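PDB 3W20: putative uncharacterized protein from Burkholderia ambifaria, which probably oxidises N-substituted L-amino acids as a 2-oxoglutarate-dependent dioxygenase, with a zinc ion bound at the metal site in this structure. Local coordinates for residues A[142-147]-A[252-257]. Residues are numbered along the deposited sequence; the frame is centred on the assembly and turned at random.
Sequences VYEPFE and TSTRRT
Tyr143 and Arg255 form an antiparallel hydrogen-bonded pair where strands 139-143 and 255-265 of the double-stranded beta-helix meet. Tyr143 N donates to Arg255 O at 2.9 Å, and Arg255 N returns a bond to Tyr143 O at 3.1 Å. Both bonds are nearly straight. The two side chains leave the same face of the sheet and run alongside each other. Arg255 is extended, with CG anti to the backbone N (chi1 -176°), which brings NH1 of its guanidinium over one face of the Tyr143 ring, toward the rim. Arg255 NH1 comes 3.2 Å from Tyr143 CE2. Arg255 CZ stands 4.7 Å from the centroid of the Tyr143 ring, a cation-pi contact with the ring and guanidinium planes 65° apart. Thr257 OG1 meets the edge of the same ring, 3.5 Å from Tyr143 CE2, and Thr257 CG2 lies over a guanidinium face. This is the tight part. Past the strand end the contact loosens toward solvent. There the bent Glu144 chain accepts a 2.7 Å hydrogen bond at OE1 from Thr254 OG1, and Pro145 CG only rests near Thr252 O, 3.4 Å away. Tyr143, Arg255 and Thr257 all bind 2-oxoglutarate, which is absent here. Their mutual packing probably preorganises the cosubstrate pocket, with Arg255 supplying positive charge for a carboxylate.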
ATOM      1  N   VAL A 142       3.216  -0.154  23.447  1.00 27.58           N
ATOM      2  CA  VAL A 142       2.699  -0.067  24.826  1.00 29.19           C
ATOM      3  C   VAL A 142       2.142  -1.465  25.195  1.00 32.82           C
ATOM      4  O   VAL A 142       1.321  -2.034  24.475  1.00 37.38           O
ATOM      5  CB  VAL A 142       1.604   1.039  24.943  1.00 31.21           C
ATOM      6  CG1 VAL A 142       1.032   1.106  26.341  1.00 29.62           C
ATOM      7  CG2 VAL A 142       2.173   2.410  24.527  1.00 27.73           C
ATOM      8  N   TYR A 143       2.618  -2.036  26.292  1.00 31.77           N
ATOM      9  CA  TYR A 143       2.126  -3.344  26.759  1.00 33.17           C
ATOM     10  C   TYR A 143       1.329  -3.023  28.043  1.00 36.46           C
ATOM     11  O   TYR A 143       1.954  -2.662  29.036  1.00 36.73           O
ATOM     12  CB  TYR A 143       3.309  -4.265  27.091  1.00 30.55           C
ATOM     13  CG  TYR A 143       4.110  -4.652  25.852  1.00 36.07           C
ATOM     14  CD1 TYR A 143       3.801  -5.808  25.143  1.00 28.72           C
ATOM     15  CD2 TYR A 143       5.138  -3.829  25.362  1.00 30.76           C
ATOM     16  CE1 TYR A 143       4.485  -6.180  23.991  1.00 33.39           C
ATOM     17  CE2 TYR A 143       5.818  -4.183  24.197  1.00 33.04           C
ATOM     18  CZ  TYR A 143       5.509  -5.364  23.528  1.00 31.36           C
ATOM     19  OH  TYR A 143       6.162  -5.742  22.381  1.00 35.76           O
ATOM     20  N   GLU A 144      -0.017  -3.083  27.998  1.00 39.29           N
ATOM     21  CA  GLU A 144      -0.858  -2.898  29.228  1.00 46.11           C
ATOM     22  C   GLU A 144      -1.048  -4.259  29.900  1.00 44.90           C
ATOM     23  O   GLU A 144      -1.107  -5.285  29.197  1.00 43.43           O
ATOM     24  CB  GLU A 144      -2.233  -2.264  28.954  1.00 48.50           C
ATOM     25  CG  GLU A 144      -2.236  -0.841  28.377  1.00 55.92           C
ATOM     26  CD  GLU A 144      -1.695   0.250  29.317  1.00 59.37           C
ATOM     27  OE1 GLU A 144      -1.238  -0.052  30.444  1.00 62.41           O
ATOM     28  OE2 GLU A 144      -1.706   1.442  28.919  1.00 56.09           O
ATOM     29  N   PRO A 145      -1.098  -4.283  31.246  1.00 44.07           N
ATOM     30  CA  PRO A 145      -1.373  -5.479  32.038  1.00 44.34           C
ATOM     31  C   PRO A 145      -2.443  -6.393  31.426  1.00 44.06           C
ATOM     32  O   PRO A 145      -3.521  -5.932  31.092  1.00 38.84           O
ATOM     33  CB  PRO A 145      -1.873  -4.889  33.350  1.00 46.90           C
ATOM     34  CG  PRO A 145      -1.051  -3.649  33.497  1.00 43.87           C
ATOM     35  CD  PRO A 145      -0.770  -3.138  32.119  1.00 45.16           C
ATOM     36  N   PHE A 146      -2.122  -7.677  31.296  1.00 41.89           N
ATOM     37  CA  PHE A 146      -2.985  -8.658  30.645  1.00 42.75           C
ATOM     38  C   PHE A 146      -2.799  -9.909  31.476  1.00 44.23           C
ATOM     39  O   PHE A 146      -1.670 -10.394  31.608  1.00 41.14           O
ATOM     40  CB  PHE A 146      -2.546  -8.835  29.162  1.00 44.38           C
ATOM     41  CG  PHE A 146      -3.395  -9.792  28.352  1.00 49.67           C
ATOM     42  CD1 PHE A 146      -4.783  -9.784  28.437  1.00 47.72           C
ATOM     43  CD2 PHE A 146      -2.784 -10.687  27.456  1.00 48.99           C
ATOM     44  CE1 PHE A 146      -5.542 -10.666  27.679  1.00 51.52           C
ATOM     45  CE2 PHE A 146      -3.530 -11.569  26.686  1.00 47.31           C
ATOM     46  CZ  PHE A 146      -4.917 -11.559  26.800  1.00 53.38           C
ATOM     47  N   GLU A 147      -3.870 -10.404  32.099  1.00 41.68           N
ATOM     48  CA  GLU A 147      -3.770 -11.607  32.942  1.00 43.92           C
ATOM     49  C   GLU A 147      -3.920 -12.866  32.076  1.00 45.45           C
ATOM     50  O   GLU A 147      -5.018 -13.368  31.893  1.00 53.21           O
ATOM     51  CB  GLU A 147      -4.788 -11.586  34.111  1.00 46.91           C
ATOM     52  CG  GLU A 147      -4.310 -12.315  35.377  1.00 51.68           C
ATOM     53  CD  GLU A 147      -5.440 -12.604  36.368  1.00 59.39           C
ATOM     54  OE1 GLU A 147      -6.001 -11.644  36.959  1.00 53.79           O
ATOM     55  OE2 GLU A 147      -5.770 -13.802  36.574  1.00 57.33           O
ATOM     56  N   THR A 252       2.592  -6.666  34.987  1.00 32.98           N
ATOM     57  CA  THR A 252       1.704  -6.211  36.090  1.00 36.52           C
ATOM     58  C   THR A 252       1.415  -4.730  35.979  1.00 40.00           C
ATOM     59  O   THR A 252       0.407  -4.252  36.522  1.00 37.26           O
ATOM     60  CB  THR A 252       2.232  -6.529  37.492  1.00 36.38           C
ATOM     61  OG1 THR A 252       3.537  -5.960  37.700  1.00 36.44           O
ATOM     62  CG2 THR A 252       2.211  -8.044  37.758  1.00 39.48           C
ATOM     63  N   SER A 253       2.294  -3.983  35.301  1.00 34.71           N
ATOM     64  CA  SER A 253       1.986  -2.575  35.002  1.00 34.82           C
ATOM     65  C   SER A 253       2.532  -2.230  33.617  1.00 37.81           C
ATOM     66  O   SER A 253       3.134  -3.088  32.938  1.00 34.87           O
ATOM     67  CB  SER A 253       2.557  -1.650  36.061  1.00 33.21           C
ATOM     68  OG  SER A 253       3.955  -1.826  36.228  1.00 35.36           O
ATOM     69  N   THR A 254       2.342  -0.980  33.210  1.00 35.64           N
ATOM     70  CA  THR A 254       2.743  -0.565  31.865  1.00 32.61           C
ATOM     71  C   THR A 254       4.247  -0.792  31.549  1.00 26.81           C
ATOM     72  O   THR A 254       5.151  -0.365  32.305  1.00 25.39           O
ATOM     73  CB  THR A 254       2.286   0.885  31.560  1.00 31.85           C
ATOM     74  OG1 THR A 254       0.871   1.000  31.848  1.00 35.79           O
ATOM     75  CG2 THR A 254       2.512   1.198  30.070  1.00 27.62           C
ATOM     76  N   ARG A 255       4.471  -1.420  30.380  1.00 28.32           N
ATOM     77  CA  ARG A 255       5.827  -1.635  29.832  1.00 29.52           C
ATOM     78  C   ARG A 255       5.849  -0.844  28.509  1.00 27.41           C
ATOM     79  O   ARG A 255       4.901  -0.931  27.731  1.00 30.68           O
ATOM     80  CB  ARG A 255       6.066  -3.138  29.607  1.00 26.26           C
ATOM     81  CG  ARG A 255       7.465  -3.553  29.116  1.00 27.57           C
ATOM     82  CD  ARG A 255       7.454  -5.058  28.899  1.00 27.66           C
ATOM     83  NE  ARG A 255       8.679  -5.577  28.263  1.00 28.49           N
ATOM     84  CZ  ARG A 255       8.796  -5.933  26.969  1.00 28.78           C
ATOM     85  NH1 ARG A 255       7.767  -5.885  26.116  1.00 31.00           N
ATOM     86  NH2 ARG A 255       9.971  -6.416  26.543  1.00 30.68           N
ATOM     87  N   ARG A 256       6.884  -0.032  28.287  1.00 23.08           N
ATOM     88  CA  ARG A 256       7.014   0.597  26.971  1.00 24.36           C
ATOM     89  C   ARG A 256       8.330   0.199  26.308  1.00 20.76           C
ATOM     90  O   ARG A 256       9.358   0.217  26.974  1.00 21.47           O
ATOM     91  CB  ARG A 256       6.939   2.120  27.125  1.00 26.52           C
ATOM     92  CG  ARG A 256       5.507   2.558  27.409  1.00 30.15           C
ATOM     93  CD  ARG A 256       5.407   4.050  27.505  1.00 32.18           C
ATOM     94  NE  ARG A 256       6.234   4.579  28.568  1.00 31.42           N
ATOM     95  CZ  ARG A 256       6.892   5.705  28.447  1.00 31.78           C
ATOM     96  NH1 ARG A 256       6.790   6.384  27.306  1.00 36.90           N
ATOM     97  NH2 ARG A 256       7.638   6.142  29.431  1.00 30.17           N
ATOM     98  N   THR A 257       8.261  -0.147  25.013  1.00 20.84           N
ATOM     99  CA  THR A 257       9.460  -0.452  24.190  1.00 21.68           C
ATOM    100  C   THR A 257       9.296   0.226  22.826  1.00 19.63           C
ATOM    101  O   THR A 257       8.167   0.648  22.459  1.00 23.55           O
ATOM    102  CB  THR A 257       9.670  -1.984  23.958  1.00 20.57           C
ATOM    103  OG1 THR A 257       8.629  -2.437  23.128  1.00 21.44           O
ATOM    104  CG2 THR A 257       9.600  -2.752  25.306  1.00 23.20           C
TER